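Fructose-1,6-bisphosphatase (Pyrococcus furiosus, PDB 1XI6) catalyses the magnesium-dependent hydrolysis of D-fructose 1,6-bisphosphate to D-fructose 6-phosphate and phosphate, with weak in vitro activity on inositol-1-phosphate, glucose-1-phosphate and glycerol-2-phosphate. Local coordinates at residues R131-I136 and A141-K146; D20-F25 and I123-M128. All coordinates share one frame; numbering follows the deposited sequence.

Contact 1: R131-I136 and A141-K146; sequences RFFEGI and AFLNGK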
loop_
_atom_site.group_PDB
_atom_site.type_symbol
_atom_site.label_atom_id
_atom_site.label_comp_id
_atom_site.label_asym_id
_atom_site.label_seq_id
_atom_site.Cartn_x
_atom_site.Cartn_y
_atom_site.Cartn_z
ATOM N N ARG A 131 12.788 -0.222 5.369
ATOM C CA ARG A 131 11.855 -1.086 6.068
ATOM C C ARG A 131 11.156 -2.036 5.126
ATOM O O ARG A 131 10.560 -1.618 4.136
ATOM C CB ARG A 131 10.828 -0.255 6.826
ATOM C CG ARG A 131 11.353 0.304 8.117
ATOM C CD ARG A 131 10.219 0.826 8.920
ATOM N NE ARG A 131 10.668 1.624 10.049
ATOM C CZ ARG A 131 10.308 2.882 10.269
ATOM N NH1 ARG A 131 10.768 3.511 11.331
ATOM N NH2 ARG A 131 9.487 3.511 9.441
ATOM N N PHE A 132 11.233 -3.319 5.458
ATOM C CA PHE A 132 10.660 -4.371 4.639
ATOM C C PHE A 132 9.463 -4.978 5.343
ATOM O O PHE A 132 9.613 -5.798 6.228
ATOM C CB PHE A 132 11.733 -5.412 4.318
ATOM C CG PHE A 132 11.282 -6.496 3.382
ATOM C CD1 PHE A 132 10.611 -6.194 2.203
ATOM C CD2 PHE A 132 11.550 -7.827 3.674
ATOM C CE1 PHE A 132 10.199 -7.201 1.341
ATOM C CE2 PHE A 132 11.147 -8.844 2.821
ATOM C CZ PHE A 132 10.473 -8.533 1.654
ATOM N N PHE A 133 8.274 -4.542 4.950
ATOM C CA PHE A 133 7.035 -5.036 5.537
ATOM C C PHE A 133 6.520 -6.238 4.763
ATOM O O PHE A 133 6.468 -6.226 3.532
ATOM C CB PHE A 133 5.945 -3.963 5.536
ATOM C CG PHE A 133 6.264 -2.751 6.353
ATOM C CD1 PHE A 133 6.878 -1.641 5.766
ATOM C CD2 PHE A 133 5.922 -2.696 7.706
ATOM C CE1 PHE A 133 7.168 -0.505 6.521
ATOM C CE2 PHE A 133 6.201 -1.566 8.471
ATOM C CZ PHE A 133 6.826 -0.468 7.882
ATOM N N GLU A 134 6.128 -7.271 5.498
ATOM C CA GLU A 134 5.579 -8.477 4.896
ATOM C C GLU A 134 4.215 -8.818 5.456
ATOM O O GLU A 134 3.994 -8.751 6.656
ATOM C CB GLU A 134 6.535 -9.645 5.069
ATOM C CG GLU A 134 7.604 -9.692 4.010
ATOM C CD GLU A 134 8.627 -10.768 4.284
ATOM O OE1 GLU A 134 9.374 -10.638 5.280
ATOM O OE2 GLU A 134 8.693 -11.746 3.508
ATOM N N GLY A 135 3.297 -9.173 4.568
ATOM C CA GLY A 135 1.964 -9.619 4.953
ATOM C C GLY A 135 1.766 -11.011 4.406
ATOM O O GLY A 135 1.633 -11.188 3.191
ATOM N N ILE A 136 1.762 -11.993 5.306
ATOM C CA ILE A 136 1.743 -13.411 4.942
ATOM C C ILE A 136 0.559 -14.112 5.633
ATOM O O ILE A 136 0.653 -14.482 6.821
ATOM C CB ILE A 136 3.094 -14.096 5.300
ATOM C CG1 ILE A 136 4.281 -13.300 4.721
ATOM C CG2 ILE A 136 3.098 -15.551 4.833
ATOM C CD1 ILE A 136 5.654 -13.657 5.289
ATOM N N ALA A 141 1.779 -10.413 10.062
ATOM C CA ALA A 141 2.599 -9.302 9.568
ATOM C C ALA A 141 4.028 -9.270 10.140
ATOM O O ALA A 141 4.249 -9.527 11.321
ATOM C CB ALA A 141 1.889 -7.986 9.833
ATOM N N PHE A 142 4.988 -8.944 9.282
ATOM C CA PHE A 142 6.397 -8.838 9.651
ATOM C C PHE A 142 7.006 -7.525 9.157
ATOM O O PHE A 142 6.640 -7.017 8.101
ATOM C CB PHE A 142 7.188 -10.016 9.070
ATOM C CG PHE A 142 6.729 -11.355 9.563
ATOM C CD1 PHE A 142 7.318 -11.932 10.698
ATOM C CD2 PHE A 142 5.700 -12.046 8.908
ATOM C CE1 PHE A 142 6.889 -13.179 11.174
ATOM C CE2 PHE A 142 5.261 -13.295 9.375
ATOM C CZ PHE A 142 5.862 -13.861 10.509
ATOM N N LEU A 143 7.934 -6.986 9.938
ATOM C CA LEU A 143 8.788 -5.882 9.515
ATOM C C LEU A 143 10.223 -6.354 9.672
ATOM O O LEU A 143 10.622 -6.754 10.751
ATOM C CB LEU A 143 8.510 -4.625 10.352
ATOM C CG LEU A 143 9.518 -3.468 10.365
ATOM C CD1 LEU A 143 9.688 -2.883 8.982
ATOM C CD2 LEU A 143 9.058 -2.398 11.316
ATOM N N ASN A 144 10.993 -6.307 8.591
ATOM C CA ASN A 144 12.351 -6.882 8.545
ATOM C C ASN A 144 12.455 -8.231 9.268
ATOM O O ASN A 144 13.328 -8.417 10.116
ATOM C CB ASN A 144 13.408 -5.918 9.120
ATOM C CG ASN A 144 13.417 -4.561 8.446
ATOM O OD1 ASN A 144 13.175 -4.436 7.247
ATOM N ND2 ASN A 144 13.708 -3.532 9.222
ATOM N N GLY A 145 11.547 -9.153 8.951
ATOM C CA GLY A 145 11.574 -10.489 9.536
ATOM C C GLY A 145 10.888 -10.688 10.881
ATOM O O GLY A 145 10.488 -11.809 11.198
ATOM N N LYS A 146 10.751 -9.627 11.674
ATOM C CA LYS A 146 10.248 -9.751 13.046
ATOM C C LYS A 146 8.750 -9.464 13.115
ATOM O O LYS A 146 8.282 -8.438 12.595
ATOM C CB LYS A 146 11.027 -8.837 14.004
ATOM C CG LYS A 146 12.525 -9.161 14.118
#
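One face of the Phe133 ring is covered by the CD1 methyl of Leu143, which sits 3.7 Å above the ring plane, offset toward the rim, in a CH-pi contact. The two side chains run side by side from a non-hydrogen-bonded pair. Leu143 has CG anti to its backbone N (chi1 163°), which carries CD1 over the ring and against Arg131, whose CB lies 3.6 Å from the same CD1. The aliphatic part of the arginine extends the apolar surface, while its NH2 forms a salt bridge with Glu126. Phe133 and Leu143 both pack on Met193 of helix 184-193.

The Phe142 ring belongs to the sheet's other face. Near its plane, at the edge, lies Glu134 O, and Ile136 CD1 comes to 4.0 Å from its CD2, the two side chains crossing at about a right angle. Glu134 OE2 is salt-bridged to Arg15 NE and hydrogen-bonded to Tyr121 OH; the arginine probably offsets the charge of this buried acid.

Strands 131-136 and 140-143 form a beta hairpin within the large mixed sheet of the inositol monophosphatase fold, antiparallel at 167°. Glu134 and Phe142 are its hydrogen-bonded pair: Glu134 N to Phe142 O measures 2.7 Å, and Phe142 N bonds Glu134 O in return. Beyond them Asn144 grips Phe132 twice: the backbone Asn144 N donates to Phe132 O at 2.8 Å, and the side-chain Asn144 OD1 takes the place of a main-chain acceptor for Phe132 N at 2.9 Å, the donor tilted 35° from the amide carbonyl plane. Asparagine suits this place in the type I' turn from Leu143 to Lys146, which leads from strand 140-143 into strand 146-147, since it tolerates the left-handed backbone; Gly145 follows with a positive phi at which a side chain would strike the preceding carbonyl O.

Contact 2: D20-F25 and I123-M128; sequences DIISDF and IIYEPM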
loop_
_atom_site.group_PDB
_atom_site.type_symbol
_atom_site.label_atom_id
_atom_site.label_comp_id
_atom_site.label_asym_id
_atom_site.label_seq_id
_atom_site.Cartn_x
_atom_site.Cartn_y
_atom_site.Cartn_z
ATOM N N ASP A 20 14.583 -8.504 -5.371
ATOM C CA ASP A 20 15.145 -8.147 -6.668
ATOM C C ASP A 20 14.621 -6.806 -7.162
ATOM O O ASP A 20 15.379 -5.988 -7.697
ATOM C CB ASP A 20 14.815 -9.231 -7.694
ATOM C CG ASP A 20 15.690 -10.465 -7.549
ATOM O OD1 ASP A 20 15.266 -11.546 -8.022
ATOM O OD2 ASP A 20 16.800 -10.357 -6.975
ATOM N N ILE A 21 13.321 -6.594 -6.979
ATOM C CA ILE A 21 12.671 -5.342 -7.340
ATOM C C ILE A 21 13.157 -4.190 -6.459
ATOM O O ILE A 21 13.474 -3.118 -6.976
ATOM C CB ILE A 21 11.129 -5.490 -7.307
ATOM C CG1 ILE A 21 10.677 -6.329 -8.506
ATOM C CG2 ILE A 21 10.427 -4.118 -7.260
ATOM C CD1 ILE A 21 9.322 -6.970 -8.339
ATOM N N ILE A 22 13.215 -4.425 -5.146
ATOM C CA ILE A 22 13.708 -3.450 -4.170
ATOM C C ILE A 22 15.127 -3.012 -4.554
ATOM O O ILE A 22 15.417 -1.817 -4.665
ATOM C CB ILE A 22 13.650 -4.029 -2.723
ATOM C CG1 ILE A 22 12.199 -4.113 -2.239
ATOM C CG2 ILE A 22 14.522 -3.222 -1.735
ATOM C CD1 ILE A 22 11.919 -5.257 -1.278
ATOM N N SER A 23 15.985 -4.005 -4.770
ATOM C CA SER A 23 17.359 -3.814 -5.181
ATOM C C SER A 23 17.479 -2.935 -6.438
ATOM O O SER A 23 18.286 -2.002 -6.472
ATOM C CB SER A 23 17.984 -5.181 -5.411
ATOM O OG SER A 23 19.368 -5.144 -5.172
ATOM N N ASP A 24 16.669 -3.249 -7.453
ATOM C CA ASP A 24 16.526 -2.457 -8.676
ATOM C C ASP A 24 16.056 -1.029 -8.415
ATOM O O ASP A 24 16.562 -0.086 -9.014
ATOM C CB ASP A 24 15.498 -3.113 -9.591
ATOM C CG ASP A 24 16.110 -3.993 -10.659
ATOM O OD1 ASP A 24 17.354 -4.156 -10.721
ATOM O OD2 ASP A 24 15.312 -4.529 -11.456
ATOM N N PHE A 25 15.072 -0.887 -7.532
ATOM C CA PHE A 25 14.510 0.403 -7.195
ATOM C C PHE A 25 15.537 1.272 -6.488
ATOM O O PHE A 25 15.541 2.491 -6.660
ATOM C CB PHE A 25 13.290 0.212 -6.301
ATOM C CG PHE A 25 12.541 1.480 -6.006
ATOM C CD1 PHE A 25 11.363 1.771 -6.681
ATOM C CD2 PHE A 25 13.000 2.381 -5.043
ATOM C CE1 PHE A 25 10.654 2.937 -6.404
ATOM C CE2 PHE A 25 12.306 3.553 -4.765
ATOM C CZ PHE A 25 11.133 3.831 -5.439
ATOM N N ILE A 123 3.924 -7.158 0.152
ATOM C CA ILE A 123 5.070 -6.423 0.680
ATOM C C ILE A 123 4.927 -4.912 0.514
ATOM O O ILE A 123 4.317 -4.431 -0.438
ATOM C CB ILE A 123 6.412 -6.866 0.054
ATOM C CG1 ILE A 123 6.436 -6.558 -1.446
ATOM C CG2 ILE A 123 6.673 -8.347 0.329
ATOM C CD1 ILE A 123 7.692 -5.864 -1.908
ATOM N N ILE A 124 5.482 -4.177 1.468
ATOM C CA ILE A 124 5.701 -2.752 1.323
ATOM C C ILE A 124 7.145 -2.500 1.702
ATOM O O ILE A 124 7.573 -2.849 2.801
ATOM C CB ILE A 124 4.726 -1.921 2.172
ATOM C CG1 ILE A 124 3.326 -2.012 1.575
ATOM C CG2 ILE A 124 5.162 -0.459 2.218
ATOM C CD1 ILE A 124 2.225 -1.617 2.487
ATOM N N TYR A 125 7.905 -1.930 0.775
ATOM C CA TYR A 125 9.251 -1.488 1.088
ATOM C C TYR A 125 9.310 0.034 1.179
ATOM O O TYR A 125 8.869 0.734 0.268
ATOM C CB TYR A 125 10.291 -2.031 0.099
ATOM C CG TYR A 125 11.703 -1.608 0.450
ATOM C CD1 TYR A 125 12.378 -0.664 -0.317
ATOM C CD2 TYR A 125 12.358 -2.137 1.573
ATOM C CE1 TYR A 125 13.679 -0.262 0.018
ATOM C CE2 TYR A 125 13.659 -1.739 1.917
ATOM C CZ TYR A 125 14.311 -0.803 1.136
ATOM O OH TYR A 125 15.590 -0.413 1.457
ATOM N N GLU A 126 9.859 0.524 2.288
ATOM C CA GLU A 126 10.005 1.953 2.529
ATOM C C GLU A 126 11.468 2.361 2.408
ATOM O O GLU A 126 12.210 2.241 3.372
ATOM C CB GLU A 126 9.469 2.322 3.905
ATOM C CG GLU A 126 9.194 3.779 4.049
ATOM C CD GLU A 126 9.066 4.251 5.480
ATOM O OE1 GLU A 126 8.978 3.427 6.412
ATOM O OE2 GLU A 126 9.055 5.483 5.661
ATOM N N PRO A 127 11.886 2.843 1.220
ATOM C CA PRO A 127 13.308 3.097 0.968
ATOM C C PRO A 127 14.026 4.020 1.964
ATOM O O PRO A 127 15.157 3.716 2.325
ATOM C CB PRO A 127 13.310 3.681 -0.454
ATOM C CG PRO A 127 12.080 3.156 -1.063
ATOM C CD PRO A 127 11.072 3.159 0.031
ATOM N N MET A 128 13.379 5.099 2.417
ATOM C CA MET A 128 14.011 6.065 3.349
ATOM C C MET A 128 14.384 5.487 4.713
ATOM O O MET A 128 15.335 5.947 5.341
ATOM C CB MET A 128 13.137 7.310 3.565
ATOM C CG MET A 128 12.974 8.215 2.351
ATOM S SD MET A 128 14.469 8.676 1.438
ATOM C CE MET A 128 15.334 9.666 2.652
#
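Ile22 of helix 11-28 lies over the ring of Tyr125, and its branches divide the aromatic residue between them. From CB, which its backbone bond directs toward strand 118-126, the CG2 methyl drops onto the ring, 3.5 Å above the plane and over its centre, only 13° off the normal. This is a CH-pi contact in which one methyl meets the whole ring. The other branch, with CG1 anti to the carbonyl carbon (chi1 -72°), runs toward the root of the tyrosine: CG1 is 3.7 Å from Tyr125 CB. At the tip, CD1 stays near that root and reaches 4.3 Å from Ile123 CD1. A beta-branched residue suits the place because its two arms cover ring and stem together.

Tyr125 is anchored at its far end by a hydrogen bond between its OH and Glu26 OE1 of helix 11-28, one turn beyond Ile22, so that the ring spans from strand to helix. With an alanine here in place of Tyr125, the Ile22 CG2 methyl is likely to lose the ring it rests on, and Glu26 its hydroxyl partner.

One turn on from Ile22, Phe25 crosses Pro127 at about a right angle, its CE2 3.7 Å from Pro127 CG. A flat aromatic ring and a compact proline ring, both apolar, fit this buried corner just past the end of the strand. Phe25 also lies close to Leu94, assigned by similarity to the first magnesium site. Helix 11-28 packed by one apolar side against the central sheet is characteristic of the layered alpha/beta fold of the inositol monophosphatase superfamily, here beside the probable metal site.

How the contacts relate
Strands 118-126 and 131-136 are sequential neighbours in the large sheet and join the two contacts: Phe133 N probably bonds Ile124 O. Contact 2 is a buried helix-to-sheet interface made by apolar side chains, with no hydrogen bond between its two segments. Contact 1 joins adjoining strands near the sheet's margin, depends largely on backbone hydrogen bonds, and is only partly buried, running out to an exposed turn at Asn144 and Gly145. Helix 11-28 serves both: Ile22 of contact 2 also touches Phe132 of contact 1, on the sheet face turned away from the Phe133 side chain and helix 184-193.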